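Cwp19 (PDB 5OQ3) probably hydrolyses bonds in cell-wall peptidoglycan, and the part described here is its glycoside hydrolase domain, a TIM barrel. Local coordinates at residues A277-G282 with T316-Y321; A300-L305 with V347-K352; W308-V313 with R351-I356. One frame throughout, in Å; residues are numbered along the deposited sequence. Where two conformers were deposited one is given.

Contact 1: A277-G282 with T316-Y321; sequences AWIKQG and TNVDLY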
loop_
_atom_site.group_PDB
_atom_site.type_symbol
_atom_site.label_atom_id
_atom_site.label_comp_id
_atom_site.label_asym_id
_atom_site.label_seq_id
_atom_site.Cartn_x
_atom_site.Cartn_y
_atom_site.Cartn_z
ATOM N N ALA A 277 13.237 -11.026 2.825
ATOM C CA ALA A 277 13.527 -10.983 4.255
ATOM C C ALA A 277 12.262 -10.849 5.057
ATOM O O ALA A 277 12.140 -11.439 6.151
ATOM C CB ALA A 277 14.484 -9.792 4.538
ATOM N N TRP A 278 11.320 -10.038 4.624
ATOM C CA TRP A 278 10.088 -9.850 5.354
ATOM C C TRP A 278 9.376 -11.182 5.506
ATOM O O TRP A 278 8.810 -11.490 6.557
ATOM C CB TRP A 278 9.156 -8.876 4.652
ATOM C CG TRP A 278 9.714 -7.566 4.271
ATOM C CD1 TRP A 278 10.836 -6.944 4.735
ATOM C CD2 TRP A 278 9.114 -6.674 3.337
ATOM N NE1 TRP A 278 11.017 -5.756 4.103
ATOM C CE2 TRP A 278 9.948 -5.548 3.254
ATOM C CE3 TRP A 278 7.938 -6.718 2.554
ATOM C CZ2 TRP A 278 9.675 -4.497 2.381
ATOM C CZ3 TRP A 278 7.672 -5.685 1.719
ATOM C CH2 TRP A 278 8.500 -4.567 1.651
ATOM N N ILE A 279 9.336 -11.943 4.445
ATOM C CA ILE A 279 8.677 -13.239 4.429
ATOM C C ILE A 279 9.414 -14.224 5.307
ATOM O O ILE A 279 8.804 -14.877 6.175
ATOM C CB ILE A 279 8.517 -13.754 2.973
ATOM C CG1 ILE A 279 7.564 -12.865 2.181
ATOM C CG2 ILE A 279 8.070 -15.217 2.941
ATOM C CD1 ILE A 279 7.630 -13.057 0.700
ATOM N N LYS A 280 10.715 -14.315 5.157
ATOM C CA LYS A 280 11.471 -15.319 5.876
ATOM C C LYS A 280 11.499 -15.070 7.354
ATOM O O LYS A 280 11.522 -16.008 8.131
ATOM C CB LYS A 280 12.852 -15.459 5.248
ATOM C CG LYS A 280 12.780 -15.901 3.760
ATOM C CD LYS A 280 12.568 -17.386 3.523
ATOM C CE LYS A 280 11.140 -17.883 3.582
ATOM N NZ LYS A 280 11.153 -19.337 3.966
ATOM N N GLN A 281 11.529 -13.808 7.765
ATOM C CA GLN A 281 11.525 -13.425 9.191
ATOM C C GLN A 281 10.114 -13.246 9.781
ATOM O O GLN A 281 9.959 -12.993 10.977
ATOM C CB GLN A 281 12.341 -12.168 9.409
ATOM C CG GLN A 281 13.806 -12.372 9.108
ATOM C CD GLN A 281 14.604 -11.091 9.255
ATOM O OE1 GLN A 281 14.427 -10.343 10.229
ATOM N NE2 GLN A 281 15.485 -10.813 8.263
ATOM N N GLY A 282 9.080 -13.387 8.958
ATOM C CA GLY A 282 7.726 -13.292 9.442
ATOM C C GLY A 282 7.372 -11.910 9.968
ATOM O O GLY A 282 6.710 -11.740 10.983
ATOM N N THR A 316 5.864 -21.058 4.577
ATOM C CA THR A 316 5.731 -19.991 5.583
ATOM C C THR A 316 4.246 -19.830 5.889
ATOM O O THR A 316 3.385 -20.400 5.214
ATOM C CB THR A 316 6.267 -18.612 5.072
ATOM O OG1 THR A 316 5.333 -18.019 4.150
ATOM C CG2 THR A 316 7.625 -18.734 4.381
ATOM N N ASN A 317 3.947 -19.020 6.895
ATOM C CA ASN A 317 2.590 -18.659 7.219
ATOM C C ASN A 317 2.171 -17.319 6.629
ATOM O O ASN A 317 1.115 -16.836 6.942
ATOM C CB ASN A 317 2.430 -18.616 8.716
ATOM C CG ASN A 317 2.505 -19.979 9.338
ATOM O OD1 ASN A 317 2.068 -20.954 8.744
ATOM N ND2 ASN A 317 3.048 -20.060 10.536
ATOM N N VAL A 318 2.952 -16.780 5.673
ATOM C CA VAL A 318 2.622 -15.497 5.034
ATOM C C VAL A 318 1.637 -15.731 3.887
ATOM O O VAL A 318 1.893 -16.516 2.967
ATOM C CB VAL A 318 3.875 -14.766 4.512
ATOM C CG1 VAL A 318 3.491 -13.465 3.786
ATOM C CG2 VAL A 318 4.819 -14.534 5.650
ATOM N N ASP A 319 0.494 -15.061 3.971
ATOM C CA ASP A 319 -0.505 -15.139 2.918
ATOM C C ASP A 319 -0.113 -14.306 1.711
ATOM O O ASP A 319 0.232 -13.120 1.822
ATOM C CB ASP A 319 -1.881 -14.707 3.460
ATOM C CG ASP A 319 -2.403 -15.590 4.543
ATOM O OD1 ASP A 319 -2.205 -16.819 4.522
ATOM O OD2 ASP A 319 -3.054 -15.011 5.440
ATOM N N LEU A 320 -0.188 -14.953 0.556
ATOM C CA LEU A 320 0.120 -14.317 -0.714
ATOM C C LEU A 320 -1.148 -13.935 -1.475
ATOM O O LEU A 320 -1.966 -14.822 -1.822
ATOM C CB LEU A 320 0.976 -15.258 -1.564
ATOM C CG LEU A 320 1.264 -14.828 -3.006
ATOM C CD1 LEU A 320 2.026 -13.503 -3.087
ATOM C CD2 LEU A 320 2.058 -15.947 -3.690
ATOM N N TYR A 321 -1.272 -12.639 -1.792
ATOM C CA TYR A 321 -2.359 -12.159 -2.659
ATOM C C TYR A 321 -1.683 -11.505 -3.848
ATOM O O TYR A 321 -0.670 -10.863 -3.671
ATOM C CB TYR A 321 -3.288 -11.158 -1.927
ATOM C CG TYR A 321 -3.763 -11.572 -0.554
ATOM C CD1 TYR A 321 -4.314 -12.821 -0.330
ATOM C CD2 TYR A 321 -3.650 -10.726 0.514
ATOM C CE1 TYR A 321 -4.758 -13.198 0.925
ATOM C CE2 TYR A 321 -4.118 -11.088 1.783
ATOM C CZ TYR A 321 -4.636 -12.317 1.963
ATOM O OH TYR A 321 -5.075 -12.652 3.218
#
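Thr-316 meets Ile-279 and Lys-280 at the end of helix 275-280, beside the loop that leads into strand 319-324 of the TIM barrel. The methyl does the touching: Thr-316 CG2 lies 3.8 Å from Ile-279 CG2, the two side chains crossing at about a right angle. Lys-280 sets off away from the loop, but bends at chi2 and chi3 swing its end back, bringing Lys-280 NZ to 3.6 Å from Thr-316 CG2. The other branch of the threonine serves its own loop. With chi1 at 76°, OG1 sits between the backbone N and the carbonyl carbon, where it accepts from Val-318 N (N-H...O angle 160°), closing an ST turn; it also bonds to the carbonyl of Val-313, at the end of the previous barrel helix. Two bonds thus fix the hydroxyl and leave the methyl to the helix. Val-318, just before the strand begins at Asp-319, turns back toward the helix, with Val-318 CG2 4.3 Å from Ile-279 CG2, and it also touches Val-287 on the neighbouring strand. The same valine methyl, Val-318 CG2, stands 4.0 Å from Ile-279 O, the carbonyl that takes Gly-282 N in the helix-ending Schellman motif.

Contact 2: A300-L305 with V347-K352; sequences ADYSKL and VTLNRK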
loop_
_atom_site.group_PDB
_atom_site.type_symbol
_atom_site.label_atom_id
_atom_site.label_comp_id
_atom_site.label_asym_id
_atom_site.label_seq_id
_atom_site.Cartn_x
_atom_site.Cartn_y
_atom_site.Cartn_z
ATOM N N ALA A 300 8.805 -8.744 -17.729
ATOM C CA ALA A 300 8.144 -8.939 -16.450
ATOM C C ALA A 300 6.865 -9.768 -16.677
ATOM O O ALA A 300 5.736 -9.235 -16.688
ATOM C CB ALA A 300 7.818 -7.607 -15.789
ATOM N N ASP A 301 7.083 -11.054 -16.961
ATOM C CA ASP A 301 6.027 -11.941 -17.412
ATOM C C ASP A 301 5.181 -12.336 -16.227
ATOM O O ASP A 301 5.639 -13.012 -15.314
ATOM C CB ASP A 301 6.651 -13.155 -18.082
ATOM C CG ASP A 301 5.606 -14.086 -18.746
ATOM O OD1 ASP A 301 4.408 -14.036 -18.397
ATOM O OD2 ASP A 301 5.975 -14.818 -19.660
ATOM N N TYR A 302 3.939 -11.881 -16.243
ATOM C CA TYR A 302 3.007 -12.240 -15.200
ATOM C C TYR A 302 3.032 -13.731 -14.844
ATOM O O TYR A 302 3.011 -14.113 -13.662
ATOM C CB TYR A 302 1.581 -11.834 -15.607
ATOM C CG TYR A 302 0.524 -12.089 -14.544
ATOM C CD1 TYR A 302 -0.113 -13.349 -14.422
ATOM C CD2 TYR A 302 0.134 -11.082 -13.651
ATOM C CE1 TYR A 302 -1.096 -13.568 -13.464
ATOM C CE2 TYR A 302 -0.825 -11.314 -12.687
ATOM C CZ TYR A 302 -1.447 -12.541 -12.599
ATOM O OH TYR A 302 -2.397 -12.727 -11.651
ATOM N N SER A 303 3.044 -14.586 -15.838
ATOM C CA SER A 303 2.994 -16.017 -15.567
ATOM C C SER A 303 4.256 -16.507 -14.814
ATOM O O SER A 303 4.153 -17.399 -13.962
ATOM C CB SER A 303 2.748 -16.798 -16.859
ATOM O OG SER A 303 3.902 -16.855 -17.659
ATOM N N LYS A 304 5.416 -15.942 -15.105
ATOM C CA LYS A 304 6.651 -16.308 -14.400
ATOM C C LYS A 304 6.619 -15.769 -12.986
ATOM O O LYS A 304 7.029 -16.449 -12.027
ATOM C CB LYS A 304 7.885 -15.759 -15.141
ATOM C CG LYS A 304 8.090 -16.439 -16.490
ATOM C CD LYS A 304 9.397 -16.014 -17.137
ATOM C CE LYS A 304 9.656 -16.822 -18.393
ATOM N NZ LYS A 304 10.738 -16.190 -19.180
ATOM N N LEU A 305 6.093 -14.557 -12.835
ATOM C CA LEU A 305 6.078 -13.948 -11.525
ATOM C C LEU A 305 5.101 -14.595 -10.559
ATOM O O LEU A 305 5.419 -14.702 -9.359
ATOM C CB LEU A 305 5.867 -12.441 -11.666
ATOM C CG LEU A 305 7.149 -11.700 -12.122
ATOM C CD1 LEU A 305 6.809 -10.340 -12.722
ATOM C CD2 LEU A 305 8.149 -11.615 -10.963
ATOM N N VAL A 347 -6.545 -14.601 -13.218
ATOM C CA VAL A 347 -6.996 -15.177 -11.977
ATOM C C VAL A 347 -7.145 -16.695 -12.088
ATOM O O VAL A 347 -6.863 -17.415 -11.153
ATOM C CB VAL A 347 -8.298 -14.507 -11.485
ATOM C CG1 VAL A 347 -8.863 -15.211 -10.268
ATOM C CG2 VAL A 347 -8.027 -13.044 -11.126
ATOM N N THR A 348 -7.510 -17.194 -13.265
ATOM C CA THR A 348 -7.538 -18.640 -13.494
ATOM C C THR A 348 -6.144 -19.261 -13.261
ATOM O O THR A 348 -6.000 -20.305 -12.619
ATOM C CB THR A 348 -8.077 -18.941 -14.893
ATOM O OG1 THR A 348 -9.409 -18.433 -15.018
ATOM C CG2 THR A 348 -8.085 -20.444 -15.188
ATOM N N LEU A 349 -5.103 -18.590 -13.741
ATOM C CA LEU A 349 -3.746 -19.043 -13.506
ATOM C C LEU A 349 -3.413 -18.997 -12.020
ATOM O O LEU A 349 -2.818 -19.950 -11.496
ATOM C CB LEU A 349 -2.776 -18.215 -14.330
ATOM C CG LEU A 349 -1.301 -18.622 -14.214
ATOM C CD1 LEU A 349 -1.074 -20.070 -14.677
ATOM C CD2 LEU A 349 -0.407 -17.629 -14.935
ATOM N N ASN A 350 -3.746 -17.887 -11.347
ATOM C CA ASN A 350 -3.464 -17.778 -9.937
ATOM C C ASN A 350 -3.997 -18.979 -9.196
ATOM O O ASN A 350 -3.382 -19.463 -8.249
ATOM C CB ASN A 350 -4.154 -16.562 -9.304
ATOM C CG ASN A 350 -3.641 -15.232 -9.810
ATOM O OD1 ASN A 350 -2.659 -15.161 -10.576
ATOM N ND2 ASN A 350 -4.360 -14.169 -9.436
ATOM N N ARG A 351 -5.201 -19.394 -9.552
ATOM C CA ARG A 351 -5.889 -20.464 -8.854
ATOM C C ARG A 351 -5.258 -21.848 -9.031
ATOM O O ARG A 351 -5.638 -22.788 -8.362
ATOM C CB ARG A 351 -7.377 -20.425 -9.224
ATOM C CG ARG A 351 -8.097 -19.243 -8.542
ATOM C CD ARG A 351 -9.407 -18.948 -9.150
ATOM N NE ARG A 351 -10.222 -18.081 -8.329
ATOM C CZ ARG A 351 -11.456 -17.736 -8.649
ATOM N NH1 ARG A 351 -11.981 -18.154 -9.810
ATOM N NH2 ARG A 351 -12.158 -16.996 -7.843
ATOM N N LYS A 352 -4.301 -21.968 -9.943
ATOM C CA LYS A 352 -3.505 -23.187 -10.060
ATOM C C LYS A 352 -2.471 -23.331 -8.955
ATOM O O LYS A 352 -1.881 -24.414 -8.808
ATOM C CB LYS A 352 -2.827 -23.253 -11.423
ATOM C CG LYS A 352 -3.798 -23.328 -12.605
ATOM C CD LYS A 352 -4.724 -24.562 -12.528
ATOM C CE LYS A 352 -5.447 -24.760 -13.868
ATOM N NZ LYS A 352 -6.299 -26.002 -13.798
#
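Tyr-302 and Asn-350 form the tight, buried part of this contact, reaching across from the first turn of helix 302-313 to the last turn of helix 343-350, two neighbouring helices on the outside of the barrel. The phenol gives its proton to the amide: Tyr-302 OH lies 2.7 Å from Asn-350 OD1. It arrives in the carbonyl plane, on a lone pair, with a C=O...O angle of 112°. Ring and amide are nearly coplanar, 25° apart, and the oxygen sits at the ring edge. Tyr-302 is carried there by its first torsion, which sets CG anti to the backbone N (chi1 -176°) and extends the ring toward the other helix. Gln-324, at the end of strand 319-324, completes the site: its OE1 takes a bond from Asn-350 ND2 and its NE2 gives one to Tyr-302 OH.

On the other, more open side the packing is purely apolar and slighter. Leu-349 points toward helix 302-313 and touches with one branch, Leu-349 CD2 lying 3.8 Å from Ser-303 CB. The same methyl approaches the tyrosine near the plane of its ring, with Leu-349 CD2 4.3 Å from Tyr-302 CD1. Ser-303 N makes the capping bond to Asp-301 OD1, at 3.0 Å; in the conformer given, Ser-303 OG also reaches that oxygen, from the same face of the carboxylate. The N-cap oxygen accepts from Gly-296 N as well.

Around the buried end, tyrosine, asparagine and glutamine thus make a closed ring of three bonds in which each is both donor and acceptor; this is consistent with one orientation of both amides, and it gives the buried phenol and the two amides partners with neutral groups alone.

Contact 3: W308-V313 with R351-I356; sequences WWANEV and RKYSEI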
loop_
_atom_site.group_PDB
_atom_site.type_symbol
_atom_site.label_atom_id
_atom_site.label_comp_id
_atom_site.label_asym_id
_atom_site.label_seq_id
_atom_site.Cartn_x
_atom_site.Cartn_y
_atom_site.Cartn_z
ATOM N N TRP A 308 6.986 -17.521 -9.252
ATOM C CA TRP A 308 8.106 -17.119 -8.412
ATOM C C TRP A 308 7.628 -16.719 -7.010
ATOM O O TRP A 308 8.188 -17.157 -5.991
ATOM C CB TRP A 308 8.919 -15.981 -9.093
ATOM C CG TRP A 308 10.181 -15.689 -8.328
ATOM C CD1 TRP A 308 11.389 -16.331 -8.478
ATOM C CD2 TRP A 308 10.362 -14.708 -7.259
ATOM N NE1 TRP A 308 12.294 -15.806 -7.591
ATOM C CE2 TRP A 308 11.706 -14.822 -6.831
ATOM C CE3 TRP A 308 9.525 -13.771 -6.653
ATOM C CZ2 TRP A 308 12.224 -14.063 -5.820
ATOM C CZ3 TRP A 308 10.040 -13.001 -5.666
ATOM C CH2 TRP A 308 11.384 -13.150 -5.245
ATOM N N TRP A 309 6.586 -15.900 -6.951
ATOM C CA TRP A 309 6.040 -15.471 -5.672
ATOM C C TRP A 309 5.382 -16.597 -4.896
ATOM O O TRP A 309 5.529 -16.666 -3.658
ATOM C CB TRP A 309 5.087 -14.300 -5.888
ATOM C CG TRP A 309 5.798 -13.003 -6.161
ATOM C CD1 TRP A 309 5.887 -12.333 -7.331
ATOM C CD2 TRP A 309 6.517 -12.232 -5.204
ATOM N NE1 TRP A 309 6.646 -11.199 -7.161
ATOM C CE2 TRP A 309 7.030 -11.116 -5.856
ATOM C CE3 TRP A 309 6.730 -12.362 -3.838
ATOM C CZ2 TRP A 309 7.780 -10.138 -5.206
ATOM C CZ3 TRP A 309 7.505 -11.380 -3.172
ATOM C CH2 TRP A 309 7.997 -10.286 -3.866
ATOM N N ALA A 310 4.692 -17.512 -5.587
ATOM C CA ALA A 310 4.136 -18.661 -4.903
ATOM C C ALA A 310 5.218 -19.470 -4.225
ATOM O O ALA A 310 5.077 -19.892 -3.084
ATOM C CB ALA A 310 3.343 -19.526 -5.873
ATOM N N ASN A 311 6.337 -19.640 -4.896
ATOM C CA ASN A 311 7.462 -20.342 -4.303
ATOM C C ASN A 311 8.051 -19.588 -3.087
ATOM O O ASN A 311 8.437 -20.213 -2.074
ATOM C CB ASN A 311 8.547 -20.614 -5.361
ATOM C CG ASN A 311 9.688 -21.424 -4.790
ATOM O OD1 ASN A 311 9.516 -22.612 -4.479
ATOM N ND2 ASN A 311 10.842 -20.781 -4.603
ATOM N N GLU A 312 8.130 -18.276 -3.162
ATOM C CA GLU A 312 8.651 -17.467 -2.029
ATOM C C GLU A 312 7.933 -17.698 -0.720
ATOM O O GLU A 312 8.580 -17.665 0.321
ATOM C CB GLU A 312 8.589 -15.968 -2.356
ATOM C CG GLU A 312 9.616 -15.438 -3.313
ATOM C CD GLU A 312 11.038 -15.641 -2.772
ATOM O OE1 GLU A 312 11.469 -14.980 -1.779
ATOM O OE2 GLU A 312 11.696 -16.484 -3.336
ATOM N N VAL A 313 6.604 -17.886 -0.746
ATOM C CA VAL A 313 5.870 -18.068 0.499
ATOM C C VAL A 313 5.695 -19.516 0.930
ATOM O O VAL A 313 5.207 -19.780 2.042
ATOM C CB VAL A 313 4.509 -17.349 0.477
ATOM C CG1 VAL A 313 4.700 -15.851 0.191
ATOM C CG2 VAL A 313 3.579 -17.977 -0.560
ATOM N N ARG A 351 -5.201 -19.394 -9.552
ATOM C CA ARG A 351 -5.889 -20.464 -8.854
ATOM C C ARG A 351 -5.258 -21.848 -9.031
ATOM O O ARG A 351 -5.638 -22.788 -8.362
ATOM C CB ARG A 351 -7.377 -20.425 -9.224
ATOM C CG ARG A 351 -8.097 -19.243 -8.542
ATOM C CD ARG A 351 -9.407 -18.948 -9.150
ATOM N NE ARG A 351 -10.222 -18.081 -8.329
ATOM C CZ ARG A 351 -11.456 -17.736 -8.649
ATOM N NH1 ARG A 351 -11.981 -18.154 -9.810
ATOM N NH2 ARG A 351 -12.158 -16.996 -7.843
ATOM N N LYS A 352 -4.301 -21.968 -9.943
ATOM C CA LYS A 352 -3.505 -23.187 -10.060
ATOM C C LYS A 352 -2.471 -23.331 -8.955
ATOM O O LYS A 352 -1.881 -24.414 -8.808
ATOM C CB LYS A 352 -2.827 -23.253 -11.423
ATOM C CG LYS A 352 -3.798 -23.328 -12.605
ATOM C CD LYS A 352 -4.724 -24.562 -12.528
ATOM C CE LYS A 352 -5.447 -24.760 -13.868
ATOM N NZ LYS A 352 -6.299 -26.002 -13.798
ATOM N N TYR A 353 -2.230 -22.254 -8.191
ATOM C CA TYR A 353 -1.189 -22.251 -7.151
ATOM C C TYR A 353 -1.826 -22.214 -5.793
ATOM O O TYR A 353 -2.458 -21.223 -5.403
ATOM C CB TYR A 353 -0.259 -21.002 -7.340
ATOM C CG TYR A 353 0.527 -21.069 -8.620
ATOM C CD1 TYR A 353 -0.003 -20.587 -9.789
ATOM C CD2 TYR A 353 1.799 -21.648 -8.671
ATOM C CE1 TYR A 353 0.686 -20.678 -10.979
ATOM C CE2 TYR A 353 2.505 -21.760 -9.858
ATOM C CZ TYR A 353 1.942 -21.264 -11.022
ATOM O OH TYR A 353 2.640 -21.370 -12.220
ATOM N N SER A 354 -1.628 -23.281 -5.045
ATOM C CA SER A 354 -2.238 -23.356 -3.741
ATOM C C SER A 354 -1.718 -22.313 -2.751
ATOM O O SER A 354 -2.385 -21.979 -1.783
ATOM C CB SER A 354 -2.063 -24.731 -3.156
ATOM O OG SER A 354 -0.718 -25.020 -2.881
ATOM N N GLU A 355 -0.534 -21.773 -3.029
ATOM C CA GLU A 355 0.049 -20.741 -2.165
ATOM C C GLU A 355 -0.616 -19.389 -2.375
ATOM O O GLU A 355 -0.467 -18.495 -1.545
ATOM C CB GLU A 355 1.545 -20.603 -2.446
ATOM C CG GLU A 355 2.344 -21.846 -2.165
ATOM C CD GLU A 355 2.392 -22.849 -3.347
ATOM O OE1 GLU A 355 1.845 -22.665 -4.514
ATOM O OE2 GLU A 355 3.027 -23.869 -3.074
ATOM N N ILE A 356 -1.312 -19.182 -3.510
ATOM C CA ILE A 356 -1.992 -17.918 -3.744
ATOM C C ILE A 356 -3.373 -17.957 -3.087
ATOM O O ILE A 356 -4.132 -18.896 -3.316
ATOM C CB ILE A 356 -2.039 -17.562 -5.222
ATOM C CG1 ILE A 356 -0.626 -17.334 -5.729
ATOM C CG2 ILE A 356 -2.915 -16.335 -5.430
ATOM C CD1 ILE A 356 -0.493 -17.165 -7.219
#
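The ring of Tyr-353 meets Ala-310 obliquely, with Ala-310 CB 3.8 Å from Tyr-353 CD2; further back along the same helix, Val-306 and Ala-307 also touch the tyrosine side chain. The indoles of helix 302-313 take no part in the contact with the 351-356 loop and pack on each other instead. Trp-308 directs CZ3 over the centre of the Trp-309 ring, 3.5 Å above its plane, while Trp-309 CD1 lies at the edge of Trp-308. One face of Trp-308 carries the CG of Glu-312, and Trp-309 itself packs on Leu-320 of strand 319-324.

Glu-355 supplies the rest of the contact, and mostly with its hydrocarbon part. Glu-355 CG rests 3.5 Å from Ala-310 O, and Glu-355 CB lies 3.8 Å from Val-313 CG2. A bend at chi2 (86°) then turns the carboxylate back along the helix, so that Glu-355 OE1 comes to 3.7 Å from Ala-310 CB. The small alanine lets the backbones close in, with the CA atoms of Ala-310 and Glu-355 only 5.3 Å apart.

Tyr-353 and Glu-355 both point at the helix from a type I turn that runs from Tyr-353 to Ile-356, closed by Ile-356 N bonding to Tyr-353 O. Here the link between helix 343-350 and the final strand, 356-361, is laid against the preceding helix 302-313, a packing of neighbouring beta-alpha units that belongs to the TIM barrel.

How the contacts relate
Going from the N terminus, helix 275-280 comes first, and contact 1 closes its loop at the entry to strand 319-324, after the chain has made strand 286-287 and helix 302-313. Contacts 2 and 3 start inside that loop, on the two ends of helix 302-313, and close beyond it, on helix 343-350 and the turn after it; both therefore cross contact 1. Both join helix 302-313 to the end of helix 343-350 and its following loop, and they share Arg-351 and Lys-352. Leu-320 joins contact 1 to contact 3, its side chain packing on Trp-309 O and Glu-355 O. Together the three tie the last three helix-strand units of the barrel wall.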